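PDB 6M9M: AlkD2 from Streptococcus mutans, which belongs to the HEAT-like repeat family of DNA glycosylases and binds inosine-5'-monophosphate, though its own function is still unknown. Local coordinates for residues Tyr38-Ala43 with Ser66-Ile71; Asp77-Asp82 with Glu89-Ala94. All blocks are in the same frame, centred on the assembly; numbering follows the deposited sequence. Where two conformers were deposited one is given.

Contact 1: Tyr38-Ala43 with Ser66-Ile71; sequences YIKKLA and SKDKEI
Lys40 reaches from helix 36-47 to Asp68 at the start of helix 69-79, a salt bridge between neighbouring helices of a HEAT-like repeat array. The ammonium NZ of Lys40 lies 2.8 Å from OD2 of Asp68, and the bond is both ionic and a hydrogen bond. It meets the oxygen on its anti side, 16° out of the carboxylate plane. CE of Lys40 lies alongside the same oxygen, 3.3 Å from OD2 of Asp68. Nearer its root the lysine makes a loose apolar touch that depends on the conformer: in one of the two conformers of Ile71, CD1 of that residue lies 4.1 Å from CG of Lys40.

Beyond CG the lysine chain runs extended, which lets it span segments 38-43 and 66-71, whose closest CA atoms, those of Lys40 and Ile71, are 8.0 Å apart. Its nitrogen has a second anionic partner, Glu37, one turn back on its own helix, so two carboxylates share one ammonium; such a setting would be expected to keep the lysine protonated. Further in, Ala43 and Ile71 both pack on Phe62 of helix 52-65, which carries the buried side of the junction, while the ionic pair stays partly exposed.

Asp68 is itself fixed by a second job. It is the N-cap of helix 69-79, and with CG anti to the backbone N (chi1 -176°) its two oxygens serve different partners: OD2 takes the lysine, and OD1 accepts the capping bond from N of Glu70 at 2.9 Å, bent to 142° at the hydrogen.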
loop_
_atom_site.group_PDB
_atom_site.type_symbol
_atom_site.label_atom_id
_atom_site.label_comp_id
_atom_site.label_asym_id
_atom_site.label_seq_id
_atom_site.Cartn_x
_atom_site.Cartn_y
_atom_site.Cartn_z
ATOM N N TYR A 38 24.614 -1.047 1.410
ATOM C CA TYR A 38 24.649 -1.331 2.843
ATOM C C TYR A 38 23.241 -1.331 3.444
ATOM O O TYR A 38 22.874 -2.234 4.207
ATOM C CB TYR A 38 25.526 -0.291 3.543
ATOM C CG TYR A 38 25.471 -0.350 5.058
ATOM C CD1 TYR A 38 26.331 -1.168 5.773
ATOM C CD2 TYR A 38 24.545 0.404 5.768
ATOM C CE1 TYR A 38 26.283 -1.214 7.159
ATOM C CE2 TYR A 38 24.477 0.347 7.150
ATOM C CZ TYR A 38 25.346 -0.463 7.837
ATOM O OH TYR A 38 25.287 -0.505 9.215
ATOM N N ILE A 39 22.430 -0.322 3.116
ATOM C CA ILE A 39 21.090 -0.225 3.691
ATOM C C ILE A 39 20.204 -1.387 3.258
ATOM O O ILE A 39 19.312 -1.789 4.013
ATOM C CB ILE A 39 20.477 1.160 3.382
ATOM C CG1 ILE A 39 21.286 2.249 4.096
ATOM C CG2 ILE A 39 19.019 1.231 3.808
ATOM C CD1 ILE A 39 21.184 2.196 5.609
ATOM N N LYS A 40 20.414 -1.944 2.057
ATOM C CA LYS A 40 19.672 -3.143 1.668
ATOM C C LYS A 40 19.939 -4.289 2.636
ATOM O O LYS A 40 19.012 -4.990 3.055
ATOM C CB LYS A 40 20.013 -3.555 0.237
ATOM C CG LYS A 40 19.423 -2.610 -0.811
ATOM C CD LYS A 40 20.027 -2.829 -2.179
ATOM C CE LYS A 40 19.734 -1.645 -3.077
ATOM N NZ LYS A 40 20.300 -1.785 -4.448
ATOM N N LYS A 41 21.211 -4.499 2.993
ATOM C CA LYS A 41 21.557 -5.560 3.934
ATOM C C LYS A 41 20.916 -5.298 5.292
ATOM O O LYS A 41 20.369 -6.212 5.923
ATOM C CB LYS A 41 23.079 -5.644 4.071
ATOM C CG LYS A 41 23.801 -5.940 2.767
ATOM C CD LYS A 41 25.323 -5.912 2.932
ATOM C CE LYS A 41 26.011 -6.069 1.594
ATOM N NZ LYS A 41 27.485 -6.128 1.734
ATOM N N LEU A 42 20.950 -4.042 5.744
ATOM C CA LEU A 42 20.309 -3.689 7.005
ATOM C C LEU A 42 18.804 -3.938 6.962
ATOM O O LEU A 42 18.227 -4.450 7.929
ATOM C CB LEU A 42 20.618 -2.229 7.333
ATOM C CG LEU A 42 19.901 -1.690 8.572
ATOM C CD1 LEU A 42 20.237 -2.495 9.831
ATOM C CD2 LEU A 42 20.238 -0.213 8.762
ATOM N N ALA A 43 18.144 -3.570 5.862
ATOM C CA ALA A 43 16.706 -3.762 5.764
ATOM C C ALA A 43 16.335 -5.240 5.862
ATOM O O ALA A 43 15.383 -5.604 6.560
ATOM C CB ALA A 43 16.198 -3.158 4.452
ATOM N N SER A 66 13.161 0.792 -3.217
ATOM C CA SER A 66 12.374 -0.030 -4.123
ATOM C C SER A 66 12.653 0.199 -5.602
ATOM O O SER A 66 12.073 -0.535 -6.414
ATOM C CB SER A 66 10.885 0.150 -3.821
ATOM O OG SER A 66 10.492 1.492 -3.946
ATOM N N LYS A 67 13.532 1.124 -5.985
ATOM C CA LYS A 67 14.025 1.143 -7.363
ATOM C C LYS A 67 14.730 -0.162 -7.717
ATOM O O LYS A 67 14.739 -0.577 -8.885
ATOM C CB LYS A 67 14.967 2.334 -7.566
ATOM C CG LYS A 67 15.561 2.491 -8.950
ATOM C CD LYS A 67 16.511 3.672 -8.944
ATOM C CE LYS A 67 17.210 3.865 -10.273
ATOM N NZ LYS A 67 18.161 5.014 -10.227
ATOM N N ASP A 68 15.305 -0.839 -6.727
ATOM C CA ASP A 68 15.913 -2.154 -6.923
ATOM C C ASP A 68 14.791 -3.186 -7.025
ATOM O O ASP A 68 14.047 -3.409 -6.070
ATOM C CB ASP A 68 16.845 -2.452 -5.752
ATOM C CG ASP A 68 17.603 -3.754 -5.908
ATOM O OD1 ASP A 68 17.103 -4.682 -6.576
ATOM O OD2 ASP A 68 18.700 -3.856 -5.313
ATOM N N LYS A 69 14.663 -3.802 -8.196
ATOM C CA LYS A 69 13.584 -4.743 -8.448
ATOM C C LYS A 69 13.582 -5.907 -7.463
ATOM O O LYS A 69 12.514 -6.445 -7.159
ATOM C CB LYS A 69 13.683 -5.273 -9.881
ATOM C CG LYS A 69 13.391 -4.221 -10.946
ATOM C CD LYS A 69 13.641 -4.753 -12.354
ATOM C CE LYS A 69 13.355 -3.692 -13.415
ATOM N NZ LYS A 69 14.411 -2.642 -13.471
ATOM N N GLU A 70 14.749 -6.321 -6.952
ATOM C CA GLU A 70 14.746 -7.398 -5.966
ATOM C C GLU A 70 14.093 -6.975 -4.660
ATOM O O GLU A 70 13.440 -7.797 -3.999
ATOM C CB GLU A 70 16.160 -7.903 -5.738
ATOM C CG GLU A 70 16.727 -8.625 -6.939
ATOM C CD GLU A 70 18.124 -9.163 -6.697
ATOM O OE1 GLU A 70 19.061 -8.616 -7.286
ATOM O OE2 GLU A 70 18.274 -10.137 -5.931
ATOM N N ILE A 71 14.242 -5.710 -4.276
ATOM C CA ILE A 71 13.553 -5.206 -3.094
ATOM C C ILE A 71 12.052 -5.151 -3.348
ATOM O O ILE A 71 11.243 -5.555 -2.501
ATOM C CB ILE A 71 14.119 -3.824 -2.706
ATOM C CG1 ILE A 71 15.608 -3.911 -2.330
ATOM C CG2 ILE A 71 13.295 -3.221 -1.575
ATOM C CD1 ILE A 71 15.887 -4.594 -1.007
#

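Contact 2: Asp77-Asp82 with Glu89-Ala94; sequences DEVSKD and EVLAKA
Leu91 of helix 85-102 pushes its two methyl groups against Val79 and Ser80, in the C-terminal part of helix 69-79 and the type I turn there. Consecutive helices of the all-helical HEAT-like array, running antiparallel, thus meet through an apolar side-chain contact. CD1 of Leu91 meets CG1 of Val79 at 3.9 Å, the two side chains lying alongside each other and pointing opposite ways, and CG1 of Val79 also lies 4.1 Å from CB of Leu91. A chi1 of 177° swings CG of Leu91 away from its own backbone N and brings both methyls to the other segment. The second methyl, CD2, rests on backbone as much as on side chain: it is 3.8 Å from CA of Ser80 and 4.1 Å from CB of that residue.

Polar bonds shape the surface that receives the leucine but do not cross to it. OG of Ser80 turns back to the carbonyl oxygen of Arg76. The turn from Val79 to Asp82 is closed by the bond from N of Asp82 to O of Val79, 2.9 Å long. The carbonyl oxygens of Ser80 and Asp82 both accept from NE2 of Gln88, which ties the turn to the helix that bears Leu91.

Neighbouring helices complete the packing: Val79 also touches Val59 and Phe62 of helix 52-65, and Leu91 touches Ala125 of helix 120-129. The direct contact is therefore one of dispersion and burial, without a polar component; the bonds of Ser80 OG and of the Ser80 and Asp82 carbonyls are made to other residues.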
loop_
_atom_site.group_PDB
_atom_site.type_symbol
_atom_site.label_atom_id
_atom_site.label_comp_id
_atom_site.label_asym_id
_atom_site.label_seq_id
_atom_site.Cartn_x
_atom_site.Cartn_y
_atom_site.Cartn_z
ATOM N N ASP A 77 5.996 -10.125 -2.588
ATOM C CA ASP A 77 5.773 -11.542 -2.377
ATOM C C ASP A 77 6.084 -12.033 -0.972
ATOM O O ASP A 77 5.575 -13.084 -0.589
ATOM C CB ASP A 77 6.628 -12.358 -3.356
ATOM C CG ASP A 77 6.165 -12.242 -4.789
ATOM O OD1 ASP A 77 5.056 -11.713 -5.039
ATOM O OD2 ASP A 77 6.938 -12.670 -5.664
ATOM N N GLU A 78 6.946 -11.350 -0.222
ATOM C CA GLU A 78 7.345 -11.800 1.102
ATOM C C GLU A 78 6.813 -10.921 2.224
ATOM O O GLU A 78 6.235 -11.446 3.167
ATOM C CB GLU A 78 8.863 -11.962 1.220
ATOM C CG GLU A 78 9.491 -12.769 0.105
ATOM C CD GLU A 78 8.976 -14.194 -0.015
ATOM O OE1 GLU A 78 8.360 -14.717 0.939
ATOM O OE2 GLU A 78 9.218 -14.799 -1.074
ATOM N N VAL A 79 6.958 -9.593 2.135
ATOM C CA VAL A 79 6.393 -8.737 3.177
ATOM C C VAL A 79 4.881 -8.932 3.239
ATOM O O VAL A 79 4.270 -8.830 4.313
ATOM C CB VAL A 79 6.795 -7.265 2.958
ATOM C CG1 VAL A 79 6.143 -6.394 4.021
ATOM C CG2 VAL A 79 8.312 -7.114 2.984
ATOM N N SER A 80 4.250 -9.189 2.088
ATOM C CA SER A 80 2.821 -9.426 2.031
ATOM C C SER A 80 2.369 -10.628 2.848
ATOM O O SER A 80 1.168 -10.718 3.122
ATOM C CB SER A 80 2.413 -9.599 0.576
ATOM O OG SER A 80 3.149 -10.661 0.003
ATOM N N LYS A 81 3.281 -11.513 3.275
ATOM C CA LYS A 81 2.946 -12.633 4.156
ATOM C C LYS A 81 2.934 -12.254 5.638
ATOM O O LYS A 81 2.581 -13.088 6.475
ATOM C CB LYS A 81 3.931 -13.793 3.948
ATOM C CG LYS A 81 3.924 -14.376 2.555
ATOM C CD LYS A 81 5.131 -15.323 2.378
ATOM C CE LYS A 81 5.123 -15.988 1.029
ATOM N NZ LYS A 81 6.362 -16.752 0.805
ATOM N N ASP A 82 3.308 -11.033 5.995
ATOM C CA ASP A 82 3.463 -10.690 7.404
ATOM C C ASP A 82 2.141 -10.842 8.142
ATOM O O ASP A 82 1.100 -10.377 7.667
ATOM C CB ASP A 82 3.986 -9.252 7.515
ATOM C CG ASP A 82 4.727 -9.008 8.807
ATOM O OD1 ASP A 82 4.070 -8.994 9.870
ATOM O OD2 ASP A 82 5.965 -8.855 8.754
ATOM N N GLU A 89 0.070 -2.240 7.081
ATOM C CA GLU A 89 -0.172 -0.837 6.777
ATOM C C GLU A 89 1.087 -0.160 6.250
ATOM O O GLU A 89 1.017 0.655 5.331
ATOM C CB GLU A 89 -0.682 -0.090 8.006
ATOM C CG GLU A 89 -2.059 -0.530 8.485
ATOM C CD GLU A 89 -3.190 -0.284 7.470
ATOM O OE1 GLU A 89 -3.029 0.501 6.503
ATOM O OE2 GLU A 89 -4.254 -0.904 7.624
ATOM N N VAL A 90 2.254 -0.505 6.795
ATOM C CA VAL A 90 3.496 0.070 6.283
ATOM C C VAL A 90 3.777 -0.422 4.869
ATOM O O VAL A 90 4.282 0.335 4.041
ATOM C CB VAL A 90 4.669 -0.175 7.246
ATOM C CG1 VAL A 90 5.954 0.407 6.673
ATOM C CG2 VAL A 90 4.366 0.492 8.579
ATOM N N LEU A 91 3.449 -1.693 4.559
ATOM C CA LEU A 91 3.622 -2.180 3.183
ATOM C C LEU A 91 2.867 -1.305 2.182
ATOM O O LEU A 91 3.390 -0.999 1.105
ATOM C CB LEU A 91 3.193 -3.647 3.062
ATOM C CG LEU A 91 3.267 -4.257 1.664
ATOM C CD1 LEU A 91 4.680 -4.229 1.099
ATOM C CD2 LEU A 91 2.713 -5.676 1.671
ATOM N N ALA A 92 1.630 -0.914 2.506
ATOM C CA ALA A 92 0.872 -0.034 1.625
ATOM C C ALA A 92 1.606 1.288 1.416
ATOM O O ALA A 92 1.653 1.810 0.293
ATOM C CB ALA A 92 -0.524 0.189 2.211
ATOM N N LYS A 93 2.158 1.857 2.492
ATOM C CA LYS A 93 2.901 3.111 2.389
ATOM C C LYS A 93 4.169 2.937 1.568
ATOM O O LYS A 93 4.542 3.826 0.788
ATOM C CB LYS A 93 3.259 3.619 3.784
ATOM C CG LYS A 93 2.047 3.998 4.609
ATOM C CD LYS A 93 2.369 4.382 6.037
ATOM C CE LYS A 93 1.109 4.456 6.886
ATOM N NZ LYS A 93 0.212 5.550 6.432
ATOM N N ALA A 94 4.863 1.810 1.747
ATOM C CA ALA A 94 6.078 1.565 0.978
ATOM C C ALA A 94 5.771 1.372 -0.500
ATOM O O ALA A 94 6.564 1.777 -1.357
ATOM C CB ALA A 94 6.806 0.351 1.537
#

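In the fold
Helix 69-79 is common to both contacts: contact 1 engages its capped N-terminal end and contact 2 its C-terminal part, so the two join it in turn to helix 36-47 and helix 85-102. Their centres are 14 Å apart and their nearest atoms about 5 Å, without touching; Phe62 of helix 52-65 meets Ile71 of the first and Val79 of the second. Contact 1 is partly buried, contact 2 fully so. Contact 2 is the one nearer the IMP pocket, without touching it: the side chain of Leu91 is about 10 Å from those of Trp85 and Arg86, and about 13 Å from the nucleotide.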